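Local coordinates for transcriptional regulator, SorC family (Enterococcus faecalis, PDB 2O0M), which probably binds DNA and a carbohydrate effector to regulate transcription, at residues 136-141 / 326-331; 187-192 / 203-208; 218-221 / 225-228; 251-256 / 269-274. One frame throughout, in Å; residues are numbered along the deposited sequence.

In the fold
All four contacts fall within the putative sugar-binding domain, built on a mixed, largely parallel sheet; its family is grouped with Rossmann-like folds. Interaction 1 brings together residues 185 positions apart, joining helix 122-138 to strand 328-332 and enclosing the other three along the chain. These follow in series: interaction 2, then 3, then 4. Interactions 2 and 3, with centres about 14 Å apart, meet through a salt bridge between R204 and E228 and packing of Y207 and V208 on L220. Interaction 4 reaches the same sheet as interaction 1, yet their centres are about 26 Å apart, on opposite sides of the chain's centre. One long-range contact thus ties a helix to the sheet, while three join segments close in sequence.

Interaction 1. Residues 136-141 / 326-331; sequences NLLLPN and QTWLIT
L138 and L137 meet the indole of W328 in two different ways, and the pair illustrates how the last turn of a helix can be fitted to a single aromatic side chain. L138 comes over the ring: its CD1 lies 4.1 Å from the centroid of the five-membered ring of W328, only 14° from the ring normal, which makes a CH-pi contact. The other branch of L138 reaches further along the indole, with CD2 3.7 Å from CZ2 of W328, so the forked end of the leucine spans both rings. This reach depends on chi1 of -72°, which sets CG of L138 opposite the carbonyl carbon and sends the fork toward the strand. L137 is turned differently. Its side chain stands at about a right angle to that of W328, and CD2 of L137 meets the far corner of the six-membered ring, 3.9 Å from CH2 of W328.

Helix 122-138 packs here on strand 328-332, which runs between the parallel strands 109-113 and 302-306. T134, one turn earlier in the helix, also touches W328, while Y302 adjoins L138. No hydrogen bond links the two segments, and the contacts are leucine methyls on the indole. The join therefore rests on dispersion and on removing hydrocarbon from water, with the indole buried and L137 at the more exposed margin.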
loop_
_atom_site.group_PDB
_atom_site.type_symbol
_atom_site.label_atom_id
_atom_site.label_comp_id
_atom_site.label_asym_id
_atom_site.label_seq_id
_atom_site.Cartn_x
_atom_site.Cartn_y
_atom_site.Cartn_z
ATOM N N ASN A 136 -10.789 -6.917 -10.514
ATOM C CA ASN A 136 -11.541 -7.326 -11.697
ATOM C C ASN A 136 -12.909 -6.658 -11.710
ATOM O O ASN A 136 -13.390 -6.204 -12.753
ATOM C CB ASN A 136 -11.709 -8.839 -11.716
ATOM C CG ASN A 136 -12.474 -9.319 -12.930
ATOM O OD1 ASN A 136 -12.241 -8.852 -14.039
ATOM N ND2 ASN A 136 -13.399 -10.247 -12.722
ATOM N N LEU A 137 -13.532 -6.606 -10.538
ATOM C CA LEU A 137 -14.827 -5.935 -10.378
ATOM C C LEU A 137 -14.719 -4.415 -10.529
ATOM O O LEU A 137 -15.548 -3.795 -11.191
ATOM C CB LEU A 137 -15.426 -6.261 -9.004
ATOM C CG LEU A 137 -16.657 -5.465 -8.546
ATOM C CD1 LEU A 137 -17.876 -5.902 -9.333
ATOM C CD2 LEU A 137 -16.928 -5.628 -7.054
ATOM N N LEU A 138 -13.716 -3.825 -9.883
ATOM C CA LEU A 138 -13.603 -2.369 -9.762
ATOM C C LEU A 138 -13.049 -1.675 -11.013
ATOM O O LEU A 138 -13.553 -0.634 -11.423
ATOM C CB LEU A 138 -12.736 -1.976 -8.543
ATOM C CG LEU A 138 -13.294 -2.158 -7.126
ATOM C CD1 LEU A 138 -12.293 -1.674 -6.087
ATOM C CD2 LEU A 138 -14.637 -1.443 -6.925
ATOM N N LEU A 139 -12.001 -2.239 -11.614
ATOM C CA LEU A 139 -11.295 -1.541 -12.693
ATOM C C LEU A 139 -12.100 -1.556 -14.005
ATOM O O LEU A 139 -12.434 -2.625 -14.524
ATOM C CB LEU A 139 -9.909 -2.147 -12.916
ATOM C CG LEU A 139 -8.923 -2.021 -11.749
ATOM C CD1 LEU A 139 -7.646 -2.720 -12.150
ATOM C CD2 LEU A 139 -8.651 -0.564 -11.380
ATOM N N PRO A 140 -12.428 -0.368 -14.528
ATOM C CA PRO A 140 -13.147 -0.311 -15.801
ATOM C C PRO A 140 -12.298 -0.618 -17.020
ATOM O O PRO A 140 -11.069 -0.661 -16.951
ATOM C CB PRO A 140 -13.597 1.154 -15.892
ATOM C CG PRO A 140 -13.344 1.745 -14.587
ATOM C CD PRO A 140 -12.220 0.982 -13.978
ATOM N N ASN A 141 -12.966 -0.794 -18.157
ATOM C CA ASN A 141 -12.269 -0.859 -19.431
ATOM C C ASN A 141 -11.555 0.444 -19.704
ATOM O O ASN A 141 -11.887 1.470 -19.123
ATOM C CB ASN A 141 -13.249 -1.147 -20.576
ATOM C CG ASN A 141 -13.689 -2.584 -20.610
ATOM O OD1 ASN A 141 -13.011 -3.467 -20.080
ATOM N ND2 ASN A 141 -14.819 -2.838 -21.255
ATOM N N GLN A 326 -13.868 5.782 0.671
ATOM C CA GLN A 326 -14.090 4.793 -0.389
ATOM C C GLN A 326 -13.169 3.572 -0.285
ATOM O O GLN A 326 -13.302 2.648 -1.081
ATOM C CB GLN A 326 -13.937 5.413 -1.782
ATOM C CG GLN A 326 -12.513 5.827 -2.176
ATOM C CD GLN A 326 -12.194 7.263 -1.835
ATOM O OE1 GLN A 326 -12.702 7.801 -0.849
ATOM N NE2 GLN A 326 -11.350 7.904 -2.649
ATOM N N THR A 327 -12.255 3.579 0.682
ATOM C CA THR A 327 -11.270 2.496 0.856
ATOM C C THR A 327 -11.965 1.128 1.000
ATOM O O THR A 327 -12.974 1.005 1.692
ATOM C CB THR A 327 -10.352 2.746 2.083
ATOM O OG1 THR A 327 -9.602 3.961 1.892
ATOM C CG2 THR A 327 -9.364 1.600 2.303
ATOM N N TRP A 328 -11.430 0.126 0.310
ATOM C CA TRP A 328 -11.763 -1.274 0.563
ATOM C C TRP A 328 -10.634 -1.816 1.432
ATOM O O TRP A 328 -9.461 -1.679 1.076
ATOM C CB TRP A 328 -11.806 -2.082 -0.737
ATOM C CG TRP A 328 -12.993 -1.853 -1.612
ATOM C CD1 TRP A 328 -13.465 -0.656 -2.057
ATOM C CD2 TRP A 328 -13.821 -2.858 -2.206
ATOM N NE1 TRP A 328 -14.567 -0.853 -2.867
ATOM C CE2 TRP A 328 -14.801 -2.196 -2.970
ATOM C CE3 TRP A 328 -13.843 -4.253 -2.147
ATOM C CZ2 TRP A 328 -15.781 -2.879 -3.678
ATOM C CZ3 TRP A 328 -14.827 -4.932 -2.858
ATOM C CH2 TRP A 328 -15.777 -4.242 -3.607
ATOM N N LEU A 329 -10.976 -2.433 2.560
ATOM C CA LEU A 329 -9.969 -3.045 3.427
ATOM C C LEU A 329 -10.038 -4.557 3.271
ATOM O O LEU A 329 -11.065 -5.165 3.575
ATOM C CB LEU A 329 -10.183 -2.660 4.891
ATOM C CG LEU A 329 -9.283 -3.366 5.916
ATOM C CD1 LEU A 329 -7.812 -3.045 5.686
ATOM C CD2 LEU A 329 -9.686 -3.002 7.331
ATOM N N ILE A 330 -8.952 -5.147 2.784
ATOM C CA ILE A 330 -8.800 -6.606 2.743
ATOM C C ILE A 330 -7.979 -6.993 3.962
ATOM O O ILE A 330 -6.855 -6.525 4.141
ATOM C CB ILE A 330 -8.082 -7.095 1.478
ATOM C CG1 ILE A 330 -8.873 -6.657 0.241
ATOM C CG2 ILE A 330 -7.898 -8.617 1.536
ATOM C CD1 ILE A 330 -8.196 -6.913 -1.070
ATOM N N THR A 331 -8.546 -7.843 4.804
ATOM C CA THR A 331 -7.908 -8.204 6.053
ATOM C C THR A 331 -8.259 -9.651 6.401
ATOM O O THR A 331 -8.845 -10.377 5.588
ATOM C CB THR A 331 -8.336 -7.210 7.166
ATOM O OG1 THR A 331 -7.515 -7.374 8.332
ATOM C CG2 THR A 331 -9.822 -7.331 7.516
#

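Interaction 2. Residues 187-192 / 203-208; sequences QANSIS and YRALYV
Over the plane of the N189 amide lies CB of A205, 3.7 Å from CG of N189, while the outer end of that amide, rather than its face, points to the backbone of L206. The same methyl of A205 also rests over one face of the Y207 ring, 3.7 Å above its plane and displaced toward the rim, so a small side chain serves two planar groups. S192 O approaches Y203 obliquely, nearest to CB of Y203 at 3.7 Å.

The helical partner is locally braced. OG of S192 donates to A188 O over 2.9 Å from a position 41° out of the carbonyl plane, and the oxygen accepts from S192 N as well. Two donors thus grip one carbonyl in the first turn, which starts after Q187 at the N-cap.

Parallel strands 169-175 and 202-203 are joined through helix 188-199, a beta-alpha-beta crossover, and the contact draws the chain leaving the second strand back along the start of that helix. P175 touches N189, S192 and L206; V148 of strand 142-148 touches S192, and helix 224-234 takes up L206 through V229 and L230.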
loop_
_atom_site.group_PDB
_atom_site.type_symbol
_atom_site.label_atom_id
_atom_site.label_comp_id
_atom_site.label_asym_id
_atom_site.label_seq_id
_atom_site.Cartn_x
_atom_site.Cartn_y
_atom_site.Cartn_z
ATOM N N GLN A 187 10.594 -3.888 -2.512
ATOM C CA GLN A 187 10.389 -2.496 -2.927
ATOM C C GLN A 187 9.210 -2.380 -3.913
ATOM O O GLN A 187 8.866 -3.334 -4.622
ATOM C CB GLN A 187 11.681 -1.860 -3.455
ATOM C CG GLN A 187 11.972 -2.055 -4.892
ATOM C CD GLN A 187 13.219 -1.282 -5.308
ATOM O OE1 GLN A 187 14.323 -1.779 -5.155
ATOM N NE2 GLN A 187 13.039 -0.071 -5.851
ATOM N N ALA A 188 8.584 -1.204 -3.934
ATOM C CA ALA A 188 7.388 -0.973 -4.731
ATOM C C ALA A 188 7.606 -1.271 -6.238
ATOM O O ALA A 188 6.723 -1.840 -6.902
ATOM C CB ALA A 188 6.908 0.472 -4.523
ATOM N N ASN A 189 8.779 -0.921 -6.768
ATOM C CA ASN A 189 9.118 -1.251 -8.168
ATOM C C ASN A 189 8.960 -2.747 -8.417
ATOM O O ASN A 189 8.418 -3.172 -9.446
ATOM C CB ASN A 189 10.572 -0.884 -8.527
ATOM C CG ASN A 189 10.764 0.567 -8.942
ATOM O OD1 ASN A 189 11.908 1.096 -8.915
ATOM N ND2 ASN A 189 9.687 1.223 -9.320
ATOM N N SER A 190 9.477 -3.538 -7.486
ATOM C CA SER A 190 9.442 -4.990 -7.614
ATOM C C SER A 190 8.015 -5.511 -7.578
ATOM O O SER A 190 7.634 -6.363 -8.399
ATOM C CB SER A 190 10.300 -5.639 -6.535
ATOM O OG SER A 190 11.643 -5.214 -6.673
ATOM N N ILE A 191 7.210 -4.987 -6.653
ATOM C CA ILE A 191 5.801 -5.384 -6.557
ATOM C C ILE A 191 5.097 -5.021 -7.885
ATOM O O ILE A 191 4.328 -5.804 -8.420
ATOM C CB ILE A 191 5.079 -4.725 -5.324
ATOM C CG1 ILE A 191 5.286 -5.543 -4.037
ATOM C CG2 ILE A 191 3.593 -4.631 -5.545
ATOM C CD1 ILE A 191 6.692 -5.635 -3.554
ATOM N N SER A 192 5.390 -3.843 -8.437
ATOM C CA SER A 192 4.753 -3.408 -9.697
ATOM C C SER A 192 5.034 -4.390 -10.831
ATOM O O SER A 192 4.131 -4.753 -11.615
ATOM C CB SER A 192 5.262 -2.020 -10.107
ATOM O OG SER A 192 4.963 -1.058 -9.106
ATOM N N TYR A 203 4.135 -2.565 -16.513
ATOM C CA TYR A 203 4.634 -1.737 -15.424
ATOM C C TYR A 203 5.585 -0.691 -15.937
ATOM O O TYR A 203 6.152 -0.814 -17.036
ATOM C CB TYR A 203 5.306 -2.577 -14.328
ATOM C CG TYR A 203 6.678 -3.135 -14.676
ATOM C CD1 TYR A 203 7.835 -2.491 -14.259
ATOM C CD2 TYR A 203 6.812 -4.325 -15.388
ATOM C CE1 TYR A 203 9.091 -3.002 -14.559
ATOM C CE2 TYR A 203 8.063 -4.851 -15.686
ATOM C CZ TYR A 203 9.203 -4.169 -15.278
ATOM O OH TYR A 203 10.457 -4.659 -15.567
ATOM N N ARG A 204 5.739 0.352 -15.136
ATOM C CA ARG A 204 6.795 1.323 -15.323
ATOM C C ARG A 204 7.462 1.575 -13.981
ATOM O O ARG A 204 6.829 2.056 -13.053
ATOM C CB ARG A 204 6.237 2.618 -15.907
ATOM C CG ARG A 204 5.783 2.482 -17.357
ATOM C CD ARG A 204 6.961 2.368 -18.299
ATOM N NE ARG A 204 7.729 3.603 -18.347
ATOM C CZ ARG A 204 7.396 4.674 -19.058
ATOM N NH1 ARG A 204 6.299 4.691 -19.808
ATOM N NH2 ARG A 204 8.177 5.738 -19.020
ATOM N N ALA A 205 8.739 1.227 -13.889
ATOM C CA ALA A 205 9.503 1.433 -12.672
ATOM C C ALA A 205 9.874 2.895 -12.567
ATOM O O ALA A 205 10.057 3.572 -13.575
ATOM C CB ALA A 205 10.747 0.567 -12.662
ATOM N N LEU A 206 9.965 3.383 -11.337
ATOM C CA LEU A 206 10.447 4.717 -11.071
ATOM C C LEU A 206 11.899 4.544 -10.680
ATOM O O LEU A 206 12.202 3.933 -9.654
ATOM C CB LEU A 206 9.642 5.361 -9.944
ATOM C CG LEU A 206 10.107 6.736 -9.468
ATOM C CD1 LEU A 206 9.993 7.785 -10.558
ATOM C CD2 LEU A 206 9.279 7.135 -8.271
ATOM N N TYR A 207 12.802 5.045 -11.514
ATOM C CA TYR A 207 14.213 4.711 -11.364
ATOM C C TYR A 207 14.873 5.690 -10.407
ATOM O O TYR A 207 15.752 6.468 -10.757
ATOM C CB TYR A 207 14.883 4.586 -12.741
ATOM C CG TYR A 207 14.607 3.224 -13.352
ATOM C CD1 TYR A 207 13.772 3.065 -14.436
ATOM C CD2 TYR A 207 15.166 2.079 -12.814
ATOM C CE1 TYR A 207 13.526 1.798 -14.983
ATOM C CE2 TYR A 207 14.918 0.792 -13.361
ATOM C CZ TYR A 207 14.099 0.664 -14.433
ATOM O OH TYR A 207 13.877 -0.614 -14.934
ATOM N N VAL A 208 14.392 5.628 -9.169
ATOM C CA VAL A 208 14.890 6.414 -8.063
ATOM C C VAL A 208 15.392 5.405 -7.040
ATOM O O VAL A 208 14.659 4.495 -6.677
ATOM C CB VAL A 208 13.749 7.280 -7.466
ATOM C CG1 VAL A 208 14.176 7.924 -6.153
ATOM C CG2 VAL A 208 13.325 8.348 -8.462
#

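Interaction 3. Residues 218-221 / 225-228; sequences NSLL and SIQE
Helix 214-221 gives way to helix 224-234 through a very short link, so the backbones stay close, with CA of L220 6.2 Å from CA of I226 and L221 following in step with Q227. This helix-to-helix junction shows how backbone carbonyls near the end of one helix can be met by side chains of the next. I226 points toward the preceding helix and sets its CB 3.1 Å from L220 O, and both branches flank that oxygen, CG2 at 3.3 Å and CG1 at 3.4 Å from L220 O. The packing is tight, and the beta-branched side chain straddles the carbonyl. CG1 of I226, placed beside its own backbone N (chi1 -65°), is then also available to the side chain of L220, whose CD2 lies 4.0 Å from it. The two apolar chains slant across each other.

Q227 supplies the polar part. Its NE2 donates to L221 O over 2.9 Å, with an N-H...O angle of 154°. The donor lies in the carbonyl plane on a lone pair of L221 O, and the oxygen in turn lies near the amide plane of Q227. The glutamine chain runs extended beyond CG, alongside the acceptor, with CG of Q227 3.3 Å from L221 O. Across this junction L220 O meets hydrocarbon, whereas L221 O accepts from Q227.

At the periphery of the domain, L220 also touches V208 and P209, in the loop leading from strand 202-203. Helix 224-234 continues from here toward strand 238-245, and Q227 O receives OG1 of T231 one turn on.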
loop_
_atom_site.group_PDB
_atom_site.type_symbol
_atom_site.label_atom_id
_atom_site.label_comp_id
_atom_site.label_asym_id
_atom_site.label_seq_id
_atom_site.Cartn_x
_atom_site.Cartn_y
_atom_site.Cartn_z
ATOM N N ASN A 218 17.690 15.993 -7.243
ATOM C CA ASN A 218 17.594 17.132 -8.164
ATOM C C ASN A 218 17.836 16.753 -9.603
ATOM O O ASN A 218 17.175 17.263 -10.511
ATOM C CB ASN A 218 18.623 18.206 -7.806
ATOM C CG ASN A 218 18.191 19.063 -6.657
ATOM O OD1 ASN A 218 17.088 18.917 -6.128
ATOM N ND2 ASN A 218 19.059 19.984 -6.269
ATOM N N SER A 219 18.811 15.870 -9.801
ATOM C CA SER A 219 19.205 15.454 -11.130
ATOM C C SER A 219 18.090 14.655 -11.782
ATOM O O SER A 219 17.710 14.911 -12.928
ATOM C CB SER A 219 20.478 14.607 -11.059
ATOM O OG SER A 219 21.464 15.259 -10.278
ATOM N N LEU A 220 17.578 13.683 -11.041
ATOM C CA LEU A 220 16.522 12.800 -11.542
ATOM C C LEU A 220 15.224 13.550 -11.843
ATOM O O LEU A 220 14.512 13.210 -12.781
ATOM C CB LEU A 220 16.272 11.646 -10.565
ATOM C CG LEU A 220 17.369 10.569 -10.487
ATOM C CD1 LEU A 220 17.033 9.526 -9.438
ATOM C CD2 LEU A 220 17.599 9.904 -11.841
ATOM N N LEU A 221 14.933 14.606 -11.092
ATOM C CA LEU A 221 13.724 15.392 -11.354
ATOM C C LEU A 221 13.718 16.144 -12.677
ATOM O O LEU A 221 12.646 16.484 -13.182
ATOM C CB LEU A 221 13.467 16.385 -10.229
ATOM C CG LEU A 221 12.964 15.765 -8.939
ATOM C CD1 LEU A 221 12.750 16.878 -7.961
ATOM C CD2 LEU A 221 11.675 14.997 -9.154
ATOM N N SER A 225 12.386 11.092 -18.424
ATOM C CA SER A 225 11.947 9.719 -18.130
ATOM C C SER A 225 11.393 9.595 -16.710
ATOM O O SER A 225 10.388 8.930 -16.485
ATOM C CB SER A 225 13.104 8.723 -18.313
ATOM O OG SER A 225 14.160 8.980 -17.406
ATOM N N ILE A 226 12.067 10.219 -15.753
ATOM C CA ILE A 226 11.610 10.221 -14.359
ATOM C C ILE A 226 10.305 11.017 -14.229
ATOM O O ILE A 226 9.361 10.586 -13.553
ATOM C CB ILE A 226 12.682 10.826 -13.428
ATOM C CG1 ILE A 226 13.946 9.951 -13.395
ATOM C CG2 ILE A 226 12.129 11.081 -12.014
ATOM C CD1 ILE A 226 13.803 8.637 -12.651
ATOM N N GLN A 227 10.260 12.178 -14.874
ATOM C CA GLN A 227 9.074 13.035 -14.854
ATOM C C GLN A 227 7.868 12.309 -15.411
ATOM O O GLN A 227 6.752 12.451 -14.906
ATOM C CB GLN A 227 9.307 14.300 -15.694
ATOM C CG GLN A 227 10.302 15.294 -15.118
ATOM C CD GLN A 227 10.697 16.380 -16.125
ATOM O OE1 GLN A 227 10.275 16.359 -17.292
ATOM N NE2 GLN A 227 11.515 17.335 -15.678
ATOM N N GLU A 228 8.105 11.541 -16.468
ATOM C CA GLU A 228 7.060 10.796 -17.145
ATOM C C GLU A 228 6.417 9.815 -16.174
ATOM O O GLU A 228 5.198 9.723 -16.106
ATOM C CB GLU A 228 7.660 10.065 -18.337
ATOM C CG GLU A 228 6.695 9.296 -19.204
ATOM C CD GLU A 228 7.321 8.929 -20.541
ATOM O OE1 GLU A 228 7.968 9.808 -21.160
ATOM O OE2 GLU A 228 7.176 7.768 -20.971
#

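Interaction 4. Residues 251-256 / 269-274; sequences ARRKMS and VAESFG. With PO4 (phosphate ion), chain B.
R253 and E271 form a buried salt bridge in which both terminal nitrogens of the guanidinium converge on one carboxylate oxygen. NH1 of R253 is 2.8 Å and NH2 of R253 is 3.0 Å from OE2 of E271, each bond weak in geometry, with OE2 at the guanidinium edge and the two planes 85° apart. A backbone donor adds a third grip: G274 N lies 2.8 Å from OE2 of E271, reaching it on the anti side, 32° out of the carboxylate plane. The bend of E271 at chi2 lets its carboxylate serve both partners.

R252 points elsewhere, to a phosphate ion probably taken from the crystallisation liquor. Its NH1 donates almost straight to O4 of the ion (2.8 Å, 176°), while NH2 of R252 holds O3 at 3.0 Å; NZ of K312 and OG1 of T153 also bond to the ion. Such a site is consistent with binding of a phosphorylated sugar, as in the homologous repressor CggR. E182 ties the arginines together by pairing with NE of both.

Outward, I180 packs on R253 and M249 on E271. The chain leaves helix 246-252 through a Schellman motif at K254, and strand 270-272 lies antiparallel to both 238-245 and 275-277, with G274 in the hairpin turn.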
loop_
_atom_site.group_PDB
_atom_site.type_symbol
_atom_site.label_atom_id
_atom_site.label_comp_id
_atom_site.label_asym_id
_atom_site.label_seq_id
_atom_site.Cartn_x
_atom_site.Cartn_y
_atom_site.Cartn_z
ATOM N N ALA A 251 12.893 0.608 11.282
ATOM C CA ALA A 251 14.088 -0.220 11.384
ATOM C C ALA A 251 14.387 -0.957 10.077
ATOM O O ALA A 251 15.534 -0.981 9.612
ATOM C CB ALA A 251 13.931 -1.218 12.511
ATOM N N ARG A 252 13.361 -1.560 9.485
ATOM C CA ARG A 252 13.571 -2.339 8.264
ATOM C C ARG A 252 14.110 -1.472 7.127
ATOM O O ARG A 252 14.981 -1.906 6.351
ATOM C CB ARG A 252 12.289 -3.030 7.810
ATOM C CG ARG A 252 12.532 -4.008 6.698
ATOM C CD ARG A 252 11.304 -4.843 6.432
ATOM N NE ARG A 252 10.295 -4.099 5.688
ATOM C CZ ARG A 252 9.016 -4.452 5.601
ATOM N NH1 ARG A 252 8.554 -5.542 6.235
ATOM N NH2 ARG A 252 8.189 -3.722 4.880
ATOM N N ARG A 253 13.554 -0.267 7.027
ATOM C CA ARG A 253 13.934 0.714 5.998
ATOM C C ARG A 253 15.215 1.480 6.316
ATOM O O ARG A 253 15.607 2.381 5.569
ATOM C CB ARG A 253 12.785 1.700 5.785
ATOM C CG ARG A 253 11.540 1.047 5.164
ATOM C CD ARG A 253 10.386 2.025 5.179
ATOM N NE ARG A 253 9.157 1.511 4.563
ATOM C CZ ARG A 253 8.042 2.232 4.476
ATOM N NH1 ARG A 253 8.026 3.472 4.960
ATOM N NH2 ARG A 253 6.957 1.721 3.903
ATOM N N LYS A 254 15.860 1.127 7.423
ATOM C CA LYS A 254 17.141 1.721 7.814
ATOM C C LYS A 254 17.061 3.249 7.891
ATOM O O LYS A 254 17.926 3.979 7.368
ATOM C CB LYS A 254 18.263 1.250 6.878
ATOM C CG LYS A 254 18.369 -0.265 6.813
ATOM C CD LYS A 254 19.581 -0.739 6.031
ATOM C CE LYS A 254 19.600 -2.257 5.923
ATOM N NZ LYS A 254 19.580 -2.950 7.250
HETATM N N MSE A 255 16.019 3.726 8.565
HETATM C CA MSE A 255 15.859 5.150 8.803
HETATM C C MSE A 255 16.987 5.617 9.727
HETATM O O MSE A 255 17.600 4.815 10.431
HETATM C CB MSE A 255 14.476 5.454 9.385
HETATM C CG MSE A 255 13.353 5.125 8.418
HETATM SE SE MSE A 255 11.610 5.734 9.021
HETATM C CE MSE A 255 11.886 7.506 8.617
ATOM N N SER A 256 17.275 6.911 9.696
ATOM C CA SER A 256 18.366 7.469 10.491
ATOM C C SER A 256 18.115 7.306 11.988
ATOM O O SER A 256 16.976 7.195 12.422
ATOM C CB SER A 256 18.550 8.959 10.180
ATOM O OG SER A 256 17.530 9.717 10.793
ATOM N N VAL A 269 2.565 4.603 15.557
ATOM C CA VAL A 269 1.927 3.289 15.613
ATOM C C VAL A 269 1.835 2.656 14.221
ATOM O O VAL A 269 2.120 1.471 14.054
ATOM C CB VAL A 269 0.511 3.397 16.245
ATOM C CG1 VAL A 269 -0.254 2.092 16.160
ATOM C CG2 VAL A 269 0.622 3.820 17.711
ATOM N N ALA A 270 1.401 3.444 13.240
ATOM C CA ALA A 270 1.206 2.958 11.876
ATOM C C ALA A 270 2.041 3.737 10.872
ATOM O O ALA A 270 2.405 4.884 11.099
ATOM C CB ALA A 270 -0.264 3.056 11.493
ATOM N N GLU A 271 2.350 3.078 9.765
ATOM C CA GLU A 271 2.961 3.711 8.607
ATOM C C GLU A 271 2.122 3.403 7.363
ATOM O O GLU A 271 1.534 2.317 7.222
ATOM C CB GLU A 271 4.395 3.189 8.415
ATOM C CG GLU A 271 5.177 3.842 7.268
ATOM C CD GLU A 271 4.869 3.279 5.905
ATOM O OE1 GLU A 271 4.265 2.189 5.815
ATOM O OE2 GLU A 271 5.234 3.933 4.903
ATOM N N SER A 272 2.073 4.369 6.456
ATOM C CA SER A 272 1.578 4.107 5.111
ATOM C C SER A 272 2.041 5.223 4.176
ATOM O O SER A 272 1.970 6.406 4.533
ATOM C CB SER A 272 0.056 3.994 5.105
ATOM O OG SER A 272 -0.393 3.417 3.913
ATOM N N PHE A 273 2.541 4.841 3.004
ATOM C CA PHE A 273 3.004 5.801 1.973
ATOM C C PHE A 273 4.133 6.727 2.445
ATOM O O PHE A 273 4.356 7.793 1.854
ATOM C CB PHE A 273 1.859 6.663 1.442
ATOM C CG PHE A 273 0.644 5.907 1.028
ATOM C CD1 PHE A 273 0.608 5.221 -0.168
ATOM C CD2 PHE A 273 -0.493 5.934 1.812
ATOM C CE1 PHE A 273 -0.553 4.532 -0.548
ATOM C CE2 PHE A 273 -1.635 5.247 1.431
ATOM C CZ PHE A 273 -1.656 4.557 0.267
ATOM N N GLY A 274 4.856 6.335 3.490
ATOM C CA GLY A 274 5.913 7.181 4.035
ATOM C C GLY A 274 5.421 8.236 5.004
ATOM O O GLY A 274 6.150 9.214 5.291
HETATM P P PO4 B . 4.647 -5.259 5.736
HETATM O O1 PO4 B . 4.068 -4.917 7.060
HETATM O O2 PO4 B . 3.678 -5.948 4.849
HETATM O O3 PO4 B . 5.241 -4.033 5.117
HETATM O O4 PO4 B . 5.825 -6.160 5.951
#